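Local coordinates for protein UDP-glucose 6-dehydrogenase (PDB 3VTF) that probably oxidises UDP-glucose to UDP-glucuronate, using two molecules of NAD+ in the process, at residues K421-G426 / K430-A435. Numbering follows the deposited sequence.
Sequences KVVVDG and KKAREA
Val-423 meets the 3-10 turn of residues 430-434 and the residue that follows it with both of its methyls, one for each of two alanines. CG2 lies 3.5 Å from CB of Ala-435, while CG1 reaches CB of Ala-432 at a looser 4.1 Å. With CG1 anti to the backbone N (chi1 174°) and CG2 anti to the carbonyl carbon, the fork of the valine spreads across the CB methyls of Ala-432 and Ala-435. Ala-435 is the more closely packed: its CB also sits 3.3 Å from the carbonyl O of Lys-421, where the two backbones come nearest. No hydrogen bond joins the segments; Ile-406 of the neighbouring strand 403-406 touches both Val-423 and Ala-432 and extends the apolar patch. The contact belongs to the parallel sheet of the probably Rossmann-like UDP-binding domain, where a 3-10 segment makes the short crossover between adjacent parallel strands 422-425 and 437-440. At the exit of the strand Asp-425 OD1 accepts the backbone N of Arg-427, which binds UDP-glucose, and OD2 accepts that of Val-429 and bonds the hydroxyl of Tyr-438. The outer side of the turn is polar and more open. There Lys-431 NZ bridges to Glu-434 OE2 at 2.8 Å, on the syn side of the carboxylate, and also bonds the carbonyl of Leu-416. Arg-433 leaves in another direction, toward the C-terminus, where its NH2 forms a salt bridge with the terminal carboxylate of Ala-444. Lys-421 leads away from the turn, its NZ bonded to the carbonyl O of Val-401.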
ATOM      1  N   LYS A 421     -21.617  28.761  -5.542  1.00 30.09           N
ATOM      2  CA  LYS A 421     -20.211  28.939  -5.938  1.00 32.80           C
ATOM      3  C   LYS A 421     -19.775  27.783  -6.851  1.00 30.21           C
ATOM      4  O   LYS A 421     -20.423  26.742  -6.906  1.00 27.93           O
ATOM      5  CB  LYS A 421     -19.318  29.019  -4.706  1.00 33.43           C
ATOM      6  CG  LYS A 421     -19.581  30.261  -3.810  1.00 35.10           C
ATOM      7  CD  LYS A 421     -19.303  31.584  -4.493  1.00 34.98           C
ATOM      8  CE  LYS A 421     -19.878  32.692  -3.654  1.00 44.45           C
ATOM      9  NZ  LYS A 421     -19.540  33.948  -4.366  1.00 35.51           N
ATOM     10  N   VAL A 422     -18.680  27.993  -7.565  1.00 27.98           N
ATOM     11  CA  VAL A 422     -18.025  26.947  -8.355  1.00 27.69           C
ATOM     12  C   VAL A 422     -16.847  26.455  -7.494  1.00 28.36           C
ATOM     13  O   VAL A 422     -15.991  27.249  -7.145  1.00 25.91           O
ATOM     14  CB  VAL A 422     -17.494  27.512  -9.677  1.00 30.60           C
ATOM     15  CG1 VAL A 422     -16.747  26.378 -10.430  1.00 31.98           C
ATOM     16  CG2 VAL A 422     -18.703  28.074 -10.484  1.00 31.03           C
ATOM     17  N   VAL A 423     -16.864  25.176  -7.091  1.00 25.18           N
ATOM     18  CA  VAL A 423     -15.904  24.698  -6.144  1.00 24.43           C
ATOM     19  C   VAL A 423     -15.217  23.507  -6.806  1.00 25.96           C
ATOM     20  O   VAL A 423     -15.886  22.549  -7.251  1.00 27.81           O
ATOM     21  CB  VAL A 423     -16.585  24.199  -4.871  1.00 23.37           C
ATOM     22  CG1 VAL A 423     -15.608  23.538  -3.884  1.00 27.46           C
ATOM     23  CG2 VAL A 423     -17.352  25.329  -4.194  1.00 22.89           C
ATOM     24  N   VAL A 424     -13.887  23.540  -6.764  1.00 27.93           N
ATOM     25  CA  VAL A 424     -13.042  22.360  -7.124  1.00 23.65           C
ATOM     26  C   VAL A 424     -12.515  21.920  -5.761  1.00 23.66           C
ATOM     27  O   VAL A 424     -11.760  22.673  -5.106  1.00 23.99           O
ATOM     28  CB  VAL A 424     -11.920  22.771  -8.091  1.00 24.24           C
ATOM     29  CG1 VAL A 424     -10.890  21.662  -8.220  1.00 23.39           C
ATOM     30  CG2 VAL A 424     -12.507  23.112  -9.492  1.00 24.71           C
ATOM     31  N   ASP A 425     -12.981  20.770  -5.304  1.00 22.32           N
ATOM     32  CA  ASP A 425     -12.669  20.302  -3.958  1.00 23.89           C
ATOM     33  C   ASP A 425     -11.423  19.407  -3.985  1.00 25.15           C
ATOM     34  O   ASP A 425     -11.426  18.266  -4.591  1.00 23.14           O
ATOM     35  CB  ASP A 425     -13.842  19.463  -3.464  1.00 22.82           C
ATOM     36  CG  ASP A 425     -13.690  19.016  -2.044  1.00 23.12           C
ATOM     37  OD1 ASP A 425     -12.644  19.293  -1.423  1.00 25.84           O
ATOM     38  OD2 ASP A 425     -14.621  18.361  -1.517  1.00 22.41           O
ATOM     39  N   GLY A 426     -10.350  19.885  -3.354  1.00 24.40           N
ATOM     40  CA  GLY A 426      -9.096  19.076  -3.417  1.00 22.59           C
ATOM     41  C   GLY A 426      -8.869  18.201  -2.264  1.00 22.64           C
ATOM     42  O   GLY A 426      -7.837  17.525  -2.228  1.00 21.80           O
ATOM     43  N   LYS A 430     -17.567  17.482   2.604  1.00 28.84           N
ATOM     44  CA  LYS A 430     -18.931  16.997   2.254  1.00 33.88           C
ATOM     45  C   LYS A 430     -19.906  18.167   2.029  1.00 33.00           C
ATOM     46  O   LYS A 430     -20.675  18.175   1.051  1.00 31.14           O
ATOM     47  CB  LYS A 430     -19.497  16.054   3.365  1.00 43.51           C
ATOM     48  CG  LYS A 430     -18.726  14.742   3.591  1.00 50.48           C
ATOM     49  CD  LYS A 430     -19.663  13.571   3.858  1.00 57.11           C
ATOM     50  CE  LYS A 430     -18.999  12.223   3.564  1.00 61.42           C
ATOM     51  NZ  LYS A 430     -18.043  11.811   4.634  1.00 64.58           N
ATOM     52  N   LYS A 431     -19.789  19.184   2.872  1.00 33.18           N
ATOM     53  CA  LYS A 431     -20.628  20.391   2.757  1.00 34.86           C
ATOM     54  C   LYS A 431     -20.516  21.125   1.427  1.00 32.82           C
ATOM     55  O   LYS A 431     -21.538  21.712   0.952  1.00 28.83           O
ATOM     56  CB  LYS A 431     -20.468  21.372   3.920  1.00 40.67           C
ATOM     57  CG  LYS A 431     -21.886  21.917   4.325  1.00 40.38           C
ATOM     58  CD  LYS A 431     -21.801  23.096   5.240  1.00 39.70           C
ATOM     59  CE  LYS A 431     -23.123  23.831   5.479  1.00 31.51           C
ATOM     60  NZ  LYS A 431     -23.096  24.902   4.480  1.00 30.80           N
ATOM     61  N   ALA A 432     -19.360  21.050   0.774  1.00 26.05           N
ATOM     62  CA  ALA A 432     -19.103  21.776  -0.471  1.00 27.01           C
ATOM     63  C   ALA A 432     -19.961  21.305  -1.652  1.00 22.43           C
ATOM     64  O   ALA A 432     -20.076  21.985  -2.636  1.00 26.15           O
ATOM     65  CB  ALA A 432     -17.625  21.766  -0.829  1.00 24.98           C
ATOM     66  N   ARG A 433     -20.553  20.136  -1.521  1.00 26.94           N
ATOM     67  CA  ARG A 433     -21.423  19.562  -2.538  1.00 28.30           C
ATOM     68  C   ARG A 433     -22.672  20.425  -2.792  1.00 31.49           C
ATOM     69  O   ARG A 433     -23.340  20.278  -3.793  1.00 27.84           O
ATOM     70  CB  ARG A 433     -21.830  18.156  -2.160  1.00 30.81           C
ATOM     71  CG  ARG A 433     -20.773  17.125  -2.414  1.00 31.16           C
ATOM     72  CD  ARG A 433     -21.344  15.764  -2.691  1.00 35.93           C
ATOM     73  NE  ARG A 433     -20.282  14.780  -2.786  1.00 38.52           N
ATOM     74  CZ  ARG A 433     -19.768  14.336  -3.921  1.00 36.00           C
ATOM     75  NH1 ARG A 433     -18.805  13.444  -3.893  1.00 33.36           N
ATOM     76  NH2 ARG A 433     -20.223  14.772  -5.072  1.00 29.88           N
ATOM     77  N   GLU A 434     -22.976  21.292  -1.846  1.00 25.23           N
ATOM     78  CA  GLU A 434     -24.067  22.246  -1.956  1.00 31.73           C
ATOM     79  C   GLU A 434     -23.794  23.343  -2.994  1.00 28.91           C
ATOM     80  O   GLU A 434     -24.669  24.112  -3.319  1.00 33.30           O
ATOM     81  CB  GLU A 434     -24.388  22.856  -0.590  1.00 31.18           C
ATOM     82  CG  GLU A 434     -23.551  24.050  -0.224  1.00 29.39           C
ATOM     83  CD  GLU A 434     -23.565  24.351   1.256  1.00 36.87           C
ATOM     84  OE1 GLU A 434     -24.215  23.616   1.993  1.00 38.04           O
ATOM     85  OE2 GLU A 434     -22.935  25.323   1.670  1.00 36.36           O
ATOM     86  N   ALA A 435     -22.553  23.431  -3.452  1.00 28.73           N
ATOM     87  CA  ALA A 435     -22.096  24.423  -4.455  1.00 28.43           C
ATOM     88  C   ALA A 435     -22.914  24.406  -5.718  1.00 25.50           C
ATOM     89  O   ALA A 435     -23.495  23.379  -6.010  1.00 27.07           O
ATOM     90  CB  ALA A 435     -20.642  24.146  -4.805  1.00 24.56           C
TER